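Long-range contacts in extracellular ligand-binding receptor (Sphaerobacter thermophilus, PDB 4ZPJ), which probably binds a small-molecule substrate outside the cell, as the solute-binding receptor of an ABC transporter in the leucine-binding protein family: residues L190-M195 with S278-P283; D298-L303 with C397-L402. All blocks are in the same frame, centred on the assembly; numbering follows the deposited sequence.

Contact 1 of 2, residues L190-M195 with S278-P283; sequences LGYRRM and SIPLIP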
ATOM      1  N   LEU A 190      -7.725 -16.412 -16.106  1.00 41.67           N
ATOM      2  CA  LEU A 190      -7.113 -16.161 -17.431  1.00 43.67           C
ATOM      3  C   LEU A 190      -6.466 -17.371 -18.118  1.00 47.44           C
ATOM      4  O   LEU A 190      -6.129 -17.300 -19.318  1.00 50.63           O
ATOM      5  CB  LEU A 190      -6.089 -15.004 -17.360  1.00 41.23           C
ATOM      6  CG  LEU A 190      -6.702 -13.682 -16.887  1.00 40.59           C
ATOM      7  CD1 LEU A 190      -5.603 -12.618 -16.639  1.00 37.40           C
ATOM      8  CD2 LEU A 190      -7.790 -13.201 -17.877  1.00 41.27           C
ATOM      9  N   GLY A 191      -6.249 -18.466 -17.392  1.00 45.42           N
ATOM     10  CA  GLY A 191      -5.713 -19.653 -18.030  1.00 45.90           C
ATOM     11  C   GLY A 191      -4.210 -19.706 -18.188  1.00 47.36           C
ATOM     12  O   GLY A 191      -3.688 -20.610 -18.839  1.00 47.03           O
ATOM     13  N   TYR A 192      -3.489 -18.774 -17.572  1.00 46.99           N
ATOM     14  CA  TYR A 192      -2.040 -18.726 -17.741  1.00 45.25           C
ATOM     15  C   TYR A 192      -1.376 -19.811 -16.921  1.00 44.90           C
ATOM     16  O   TYR A 192      -1.777 -20.100 -15.796  1.00 45.45           O
ATOM     17  CB  TYR A 192      -1.488 -17.335 -17.331  1.00 44.61           C
ATOM     18  CG  TYR A 192      -2.059 -16.171 -18.105  1.00 43.13           C
ATOM     19  CD1 TYR A 192      -2.554 -16.317 -19.420  1.00 46.42           C
ATOM     20  CD2 TYR A 192      -2.058 -14.910 -17.549  1.00 43.35           C
ATOM     21  CE1 TYR A 192      -3.089 -15.220 -20.116  1.00 45.93           C
ATOM     22  CE2 TYR A 192      -2.585 -13.824 -18.217  1.00 44.84           C
ATOM     23  CZ  TYR A 192      -3.096 -13.973 -19.489  1.00 47.26           C
ATOM     24  OH  TYR A 192      -3.610 -12.834 -20.101  1.00 51.76           O
ATOM     25  N   ARG A 193      -0.343 -20.409 -17.479  1.00 46.41           N
ATOM     26  CA  ARG A 193       0.318 -21.524 -16.825  1.00 47.64           C
ATOM     27  C   ARG A 193       1.773 -21.266 -16.556  1.00 47.23           C
ATOM     28  O   ARG A 193       2.338 -21.851 -15.623  1.00 45.72           O
ATOM     29  CB  ARG A 193       0.165 -22.825 -17.644  1.00 49.96           C
ATOM     30  CG  ARG A 193      -1.277 -23.297 -17.743  1.00 51.88           C
ATOM     31  CD  ARG A 193      -1.805 -23.660 -16.354  1.00 51.17           C
ATOM     32  NE  ARG A 193      -3.217 -24.039 -16.331  1.00 53.09           N
ATOM     33  CZ  ARG A 193      -4.256 -23.252 -16.007  1.00 53.13           C
ATOM     34  NH1 ARG A 193      -4.116 -21.956 -15.667  1.00 48.00           N
ATOM     35  NH2 ARG A 193      -5.475 -23.786 -16.014  1.00 50.34           N
ATOM     36  N   ARG A 194       2.386 -20.425 -17.378  1.00 47.64           N
ATOM     37  CA  ARG A 194       3.817 -20.179 -17.317  1.00 49.03           C
ATOM     38  C   ARG A 194       4.009 -18.679 -17.370  1.00 46.25           C
ATOM     39  O   ARG A 194       3.506 -18.032 -18.291  1.00 46.58           O
ATOM     40  CB  ARG A 194       4.444 -20.851 -18.540  1.00 55.76           C
ATOM     41  CG  ARG A 194       4.809 -22.327 -18.360  1.00 62.35           C
ATOM     42  CD  ARG A 194       4.523 -23.254 -19.569  1.00 71.57           C
ATOM     43  NE  ARG A 194       4.974 -22.834 -20.919  1.00 79.62           N
ATOM     44  CZ  ARG A 194       4.200 -22.311 -21.902  1.00 86.67           C
ATOM     45  NH1 ARG A 194       4.762 -21.989 -23.064  1.00 83.90           N
ATOM     46  NH2 ARG A 194       2.877 -22.076 -21.754  1.00 86.87           N
HETATM   47  N   MSE A 195       4.699 -18.081 -16.414  1.00 43.77           N
HETATM   48  CA  MSE A 195       4.845 -16.613 -16.438  1.00 42.43           C
HETATM   49  C   MSE A 195       6.261 -16.168 -16.245  1.00 43.09           C
HETATM   50  O   MSE A 195       7.060 -16.917 -15.695  1.00 42.01           O
HETATM   51  CB  MSE A 195       3.944 -15.946 -15.402  1.00 41.00           C
HETATM   52  CG  MSE A 195       2.476 -16.067 -15.813  1.00 40.10           C
HETATM   53 SE   MSE A 195       1.237 -15.019 -14.736  0.65 39.86          SE
HETATM   54  CE  MSE A 195       2.116 -13.238 -14.878  1.00 38.16           C
ATOM     55  N   SER A 278       1.270  -8.345 -28.101  1.00 60.82           N
ATOM     56  CA  SER A 278       1.574  -9.779 -28.232  1.00 60.82           C
ATOM     57  C   SER A 278       1.729 -10.575 -26.944  1.00 58.09           C
ATOM     58  O   SER A 278       1.527 -11.767 -26.972  1.00 59.48           O
ATOM     59  CB  SER A 278       2.818 -10.008 -29.122  1.00 60.77           C
ATOM     60  OG  SER A 278       3.886  -9.169 -28.741  1.00 62.99           O
ATOM     61  N   ILE A 279       2.102  -9.937 -25.841  1.00 55.10           N
ATOM     62  CA  ILE A 279       2.354 -10.631 -24.584  1.00 50.60           C
ATOM     63  C   ILE A 279       1.526 -10.025 -23.439  1.00 46.43           C
ATOM     64  O   ILE A 279       1.759  -8.887 -23.032  1.00 44.21           O
ATOM     65  CB  ILE A 279       3.844 -10.566 -24.249  1.00 53.30           C
ATOM     66  CG1 ILE A 279       4.644 -11.341 -25.284  1.00 56.97           C
ATOM     67  CG2 ILE A 279       4.137 -11.171 -22.906  1.00 52.90           C
ATOM     68  CD1 ILE A 279       6.101 -10.918 -25.308  1.00 61.30           C
ATOM     69  N   PRO A 280       0.555 -10.787 -22.922  1.00 43.32           N
ATOM     70  CA  PRO A 280      -0.264 -10.240 -21.829  1.00 43.35           C
ATOM     71  C   PRO A 280       0.563  -9.813 -20.654  1.00 39.11           C
ATOM     72  O   PRO A 280       1.509 -10.484 -20.276  1.00 39.84           O
ATOM     73  CB  PRO A 280      -1.193 -11.413 -21.440  1.00 43.14           C
ATOM     74  CG  PRO A 280      -1.268 -12.251 -22.713  1.00 44.95           C
ATOM     75  CD  PRO A 280       0.104 -12.130 -23.342  1.00 45.61           C
ATOM     76  N   LEU A 281       0.171  -8.709 -20.059  1.00 39.00           N
ATOM     77  CA  LEU A 281       0.928  -8.127 -18.973  1.00 39.30           C
ATOM     78  C   LEU A 281      -0.013  -7.863 -17.816  1.00 39.79           C
ATOM     79  O   LEU A 281      -1.104  -7.317 -18.027  1.00 38.28           O
ATOM     80  CB  LEU A 281       1.539  -6.826 -19.446  1.00 39.56           C
ATOM     81  CG  LEU A 281       2.106  -5.914 -18.377  1.00 39.72           C
ATOM     82  CD1 LEU A 281       3.289  -6.559 -17.703  1.00 40.58           C
ATOM     83  CD2 LEU A 281       2.510  -4.613 -19.025  1.00 40.88           C
ATOM     84  N   ILE A 282       0.419  -8.235 -16.599  1.00 37.98           N
ATOM     85  CA  ILE A 282      -0.295  -7.909 -15.398  1.00 36.07           C
ATOM     86  C   ILE A 282       0.622  -6.960 -14.661  1.00 39.03           C
ATOM     87  O   ILE A 282       1.694  -7.358 -14.162  1.00 38.53           O
ATOM     88  CB  ILE A 282      -0.586  -9.145 -14.547  1.00 36.15           C
ATOM     89  CG1 ILE A 282      -1.560 -10.054 -15.287  1.00 38.33           C
ATOM     90  CG2 ILE A 282      -1.090  -8.729 -13.179  1.00 33.43           C
ATOM     91  CD1 ILE A 282      -1.844 -11.358 -14.611  1.00 38.50           C
ATOM     92  N   PRO A 283       0.247  -5.683 -14.645  1.00 38.70           N
ATOM     93  CA  PRO A 283       0.983  -4.742 -13.876  1.00 37.33           C
ATOM     94  C   PRO A 283       0.649  -4.878 -12.441  1.00 37.13           C
ATOM     95  O   PRO A 283      -0.447  -5.309 -12.076  1.00 34.79           O
ATOM     96  CB  PRO A 283       0.458  -3.381 -14.328  1.00 38.65           C
ATOM     97  CG  PRO A 283      -0.544  -3.618 -15.378  1.00 39.12           C
ATOM     98  CD  PRO A 283      -0.925  -5.080 -15.299  1.00 39.58           C
TER
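Tyr192 meets Pro280 with its phenol end: OH lies 3.1 Å from Pro280 CB, and CZ follows at 3.7 Å from the same carbon, the ring crossing the pyrrolidine at a slant. Next to it, Ile282 CD1 lies among three apolar groups. Ile282 CD1 sits at the edge of the tyrosine ring, near its plane, 4.4 Å from Tyr192 CE2, with Met195 CE (a selenomethionine methyl) and Leu190 CD1 about as close. No hydrogen bond joins the two segments. In the parallel sheet of this Rossmann-like lobe of a type I periplasmic binding protein, strand 252-256 runs between strands 194-200 and 281-283, and the side chains reach across it. Tyr192 CG, anti to the carbonyl carbon (chi1 -59°), aims the ring at segment 278-283, and Leu190 CB rests 3.7 Å above the centre of one face of that ring. Replacing Tyr192 by an alanine is likely to leave a gap beside Pro280 and Ile282 CD1, and Leu190 CB without its ring face. Further out, Ala186 of helix 180-188 touches Tyr192, Met195 and Ile282. Arg193 NH1 bonds both Tyr192 O, from above the carbonyl plane, and Tyr187 O, tying the turn back to that helix.

Contact 2 of 2, residues D298-L303 with C397-L402; sequences DAALGL and CRVEQL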
ATOM      1  N   ASP A 298      -3.144   5.300 -22.250  1.00 51.90           N
ATOM      2  CA  ASP A 298      -3.428   4.420 -23.300  1.00 54.60           C
ATOM      3  C   ASP A 298      -2.581   3.130 -23.144  1.00 49.68           C
ATOM      4  O   ASP A 298      -3.027   2.040 -23.494  1.00 49.70           O
ATOM      5  CB  ASP A 298      -3.159   5.235 -24.573  1.00 61.78           C
ATOM      6  CG  ASP A 298      -3.294   4.444 -25.804  1.00 67.31           C
ATOM      7  OD1 ASP A 298      -4.315   3.743 -25.983  1.00 70.29           O
ATOM      8  OD2 ASP A 298      -2.336   4.540 -26.587  1.00 80.12           O
ATOM      9  N   ALA A 299      -1.410   3.227 -22.532  1.00 45.12           N
ATOM     10  CA  ALA A 299      -0.501   2.076 -22.466  1.00 45.64           C
ATOM     11  C   ALA A 299      -1.027   1.016 -21.533  1.00 42.32           C
ATOM     12  O   ALA A 299      -0.826  -0.137 -21.742  1.00 43.54           O
ATOM     13  CB  ALA A 299       0.920   2.502 -22.111  1.00 45.69           C
ATOM     14  N   ALA A 300      -1.812   1.389 -20.554  1.00 43.55           N
ATOM     15  CA  ALA A 300      -2.330   0.392 -19.639  1.00 40.99           C
ATOM     16  C   ALA A 300      -3.766  -0.014 -19.951  1.00 41.17           C
ATOM     17  O   ALA A 300      -4.325  -0.775 -19.225  1.00 40.44           O
ATOM     18  CB  ALA A 300      -2.228   0.897 -18.219  1.00 42.82           C
ATOM     19  N   LEU A 301      -4.358   0.449 -21.042  1.00 42.63           N
ATOM     20  CA  LEU A 301      -5.764   0.114 -21.309  1.00 40.84           C
ATOM     21  C   LEU A 301      -6.011  -1.376 -21.432  1.00 39.86           C
ATOM     22  O   LEU A 301      -5.330  -2.045 -22.212  1.00 38.42           O
ATOM     23  CB  LEU A 301      -6.225   0.829 -22.552  1.00 45.13           C
ATOM     24  CG  LEU A 301      -7.684   1.040 -22.924  1.00 50.45           C
ATOM     25  CD1 LEU A 301      -8.481   1.733 -21.829  1.00 51.20           C
ATOM     26  CD2 LEU A 301      -7.745   1.877 -24.213  1.00 53.33           C
ATOM     27  N   GLY A 302      -6.975  -1.910 -20.659  1.00 35.77           N
ATOM     28  CA  GLY A 302      -7.282  -3.345 -20.710  1.00 36.12           C
ATOM     29  C   GLY A 302      -6.465  -4.271 -19.804  1.00 35.86           C
ATOM     30  O   GLY A 302      -6.804  -5.417 -19.634  1.00 37.45           O
ATOM     31  N   LEU A 303      -5.417  -3.748 -19.187  1.00 36.14           N
ATOM     32  CA  LEU A 303      -4.564  -4.451 -18.275  1.00 35.46           C
ATOM     33  C   LEU A 303      -5.270  -4.701 -16.957  1.00 37.11           C
ATOM     34  O   LEU A 303      -5.901  -3.836 -16.384  1.00 36.42           O
ATOM     35  CB  LEU A 303      -3.255  -3.631 -18.033  1.00 38.79           C
ATOM     36  CG  LEU A 303      -2.060  -3.945 -18.953  1.00 41.51           C
ATOM     37  CD1 LEU A 303      -2.501  -4.393 -20.338  1.00 44.79           C
ATOM     38  CD2 LEU A 303      -0.980  -2.889 -19.022  1.00 43.49           C
ATOM     39  N   CYS A 397      -8.697  -5.173 -10.645  1.00 36.56           N
ATOM     40  CA  CYS A 397      -9.138  -4.115 -11.485  1.00 37.50           C
ATOM     41  C   CYS A 397      -8.600  -4.180 -12.915  1.00 38.41           C
ATOM     42  O   CYS A 397      -7.635  -4.893 -13.227  1.00 38.14           O
ATOM     43  CB  CYS A 397      -8.688  -2.826 -10.883  1.00 37.73           C
ATOM     44  SG  CYS A 397      -9.521  -2.445  -9.346  1.00 38.96           S
ATOM     45  N   ARG A 398      -9.247  -3.419 -13.771  1.00 35.28           N
ATOM     46  CA  ARG A 398      -8.797  -3.239 -15.118  1.00 37.85           C
ATOM     47  C   ARG A 398      -8.866  -1.769 -15.429  1.00 37.06           C
ATOM     48  O   ARG A 398      -9.863  -1.089 -15.039  1.00 33.76           O
ATOM     49  CB  ARG A 398      -9.705  -3.980 -16.076  1.00 41.73           C
ATOM     50  CG  ARG A 398      -9.154  -3.937 -17.487  1.00 47.23           C
ATOM     51  CD  ARG A 398      -9.940  -4.884 -18.392  1.00 49.76           C
ATOM     52  NE  ARG A 398     -11.365  -4.576 -18.380  1.00 53.18           N
ATOM     53  CZ  ARG A 398     -12.301  -5.327 -18.957  1.00 56.30           C
ATOM     54  NH1 ARG A 398     -11.939  -6.423 -19.596  1.00 55.68           N
ATOM     55  NH2 ARG A 398     -13.601  -4.967 -18.897  1.00 55.08           N
ATOM     56  N   VAL A 399      -7.826  -1.280 -16.126  1.00 32.92           N
ATOM     57  CA  VAL A 399      -7.803   0.090 -16.600  1.00 32.06           C
ATOM     58  C   VAL A 399      -8.711   0.257 -17.768  1.00 33.18           C
ATOM     59  O   VAL A 399      -8.566  -0.427 -18.784  1.00 37.37           O
ATOM     60  CB  VAL A 399      -6.413   0.505 -17.074  1.00 33.49           C
ATOM     61  CG1 VAL A 399      -6.456   1.931 -17.591  1.00 32.92           C
ATOM     62  CG2 VAL A 399      -5.414   0.359 -15.923  1.00 33.06           C
ATOM     63  N   GLU A 400      -9.604   1.218 -17.659  1.00 33.89           N
ATOM     64  CA  GLU A 400     -10.549   1.543 -18.723  1.00 37.45           C
ATOM     65  C   GLU A 400     -10.520   3.030 -18.943  1.00 36.99           C
ATOM     66  O   GLU A 400      -9.913   3.784 -18.170  1.00 35.28           O
ATOM     67  CB  GLU A 400     -11.947   1.079 -18.392  1.00 38.61           C
ATOM     68  CG  GLU A 400     -11.973  -0.405 -18.089  1.00 41.36           C
ATOM     69  CD  GLU A 400     -13.386  -0.919 -17.936  1.00 46.36           C
ATOM     70  OE1 GLU A 400     -14.338  -0.123 -18.170  1.00 49.32           O
ATOM     71  OE2 GLU A 400     -13.529  -2.106 -17.576  1.00 49.72           O
ATOM     72  N   GLN A 401     -11.058   3.418 -20.090  1.00 38.54           N
ATOM     73  CA  GLN A 401     -11.244   4.820 -20.444  1.00 40.01           C
ATOM     74  C   GLN A 401     -12.738   5.151 -20.422  1.00 39.29           C
ATOM     75  O   GLN A 401     -13.520   4.489 -21.069  1.00 35.54           O
ATOM     76  CB  GLN A 401     -10.726   5.116 -21.829  1.00 40.57           C
ATOM     77  CG  GLN A 401     -10.664   6.627 -22.072  1.00 42.55           C
ATOM     78  CD  GLN A 401      -9.830   6.999 -23.301  1.00 42.62           C
ATOM     79  OE1 GLN A 401      -9.831   6.292 -24.318  1.00 43.71           O
ATOM     80  NE2 GLN A 401      -9.108   8.121 -23.199  1.00 44.05           N
ATOM     81  N   LEU A 402     -13.076   6.196 -19.668  1.00 39.07           N
ATOM     82  CA  LEU A 402     -14.406   6.723 -19.577  1.00 39.80           C
ATOM     83  C   LEU A 402     -14.781   7.632 -20.768  1.00 40.59           C
ATOM     84  O   LEU A 402     -13.942   8.037 -21.589  1.00 41.03           O
ATOM     85  CB  LEU A 402     -14.551   7.489 -18.279  1.00 40.61           C
ATOM     86  CG  LEU A 402     -14.172   6.753 -17.019  1.00 41.17           C
ATOM     87  CD1 LEU A 402     -14.614   7.508 -15.785  1.00 45.43           C
ATOM     88  CD2 LEU A 402     -14.790   5.371 -16.987  1.00 42.02           C
TER
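Val399 turns its CB toward the 298-303 loop, where it comes within 3.3 Å of Ala300 O, and CG2 rests 4.0 Å from Ala300 CB. With CG1 anti to the backbone N (chi1 179°), the two methyls straddle the Ala300 carbonyl, which also accepts the N-H of Leu303. Leu301 reaches the strand by a detour. Its side chain sets out away from strand 390-401, but CG lies anti to the backbone N and the end swings back, laying Leu301 CD1 alongside the strand backbone, 3.5 Å from Gln401 N and close to Val399 O and Gln401 CB. Farther back along the strand, toward its Cys397 end, the aliphatic part of Arg398 runs past Gly302, with CD 3.4 Å from Gly302 O. A bend at chi3 then turns the guanidinium to Glu400, where Arg398 NH2 forms a salt bridge with Glu400 OE2 at 3.2 Å. The oxygen lies in the guanidinium plane, while the guanidinium approaches from above the plane of the carboxylate. Between these side chains, the backbones grip Val399 from both ends. Gly302 N gives an almost straight bond to Val399 O (2.9 Å, 172°), and Val399 N bonds to Leu303 O at 3.2 Å, both in the carbonyl plane of the acceptor; Arg398 CA adds a C-H...O contact to Leu303 O. Lys276 NZ holds the loop from outside, bonding Ala299 O and Leu301 O. Gly302 and Leu303 facing the single residue Val399, with Gly302 third in a type II turn, make a G1 beta bulge, which leads into strand 304-307, paired antiparallel with strand 390-401 in the C-terminal antiparallel sheet of this periplasmic binding protein.

From the N terminus, the chain passes helix 180-188 and enters contact 1 at 190-195. It then builds strands 194-200, 222-229 and 252-256 with their intervening helices before 278-283 closes this first loop. Contact 2 opens soon afterwards at 298-303 and closes at 397-402, after strand 304-307, three helices and the return through strands 373-376 and 379-383. The two loops therefore follow in series, neither nested nor crossed. Their centres are 16 Å apart, and they meet at Leu303, whose CG lies 3.6 Å from Leu281 O and whose CD2 packs on Pro283. Through it, the loop entering the antiparallel sheet packs on strand 281-283, outermost in the parallel sheet.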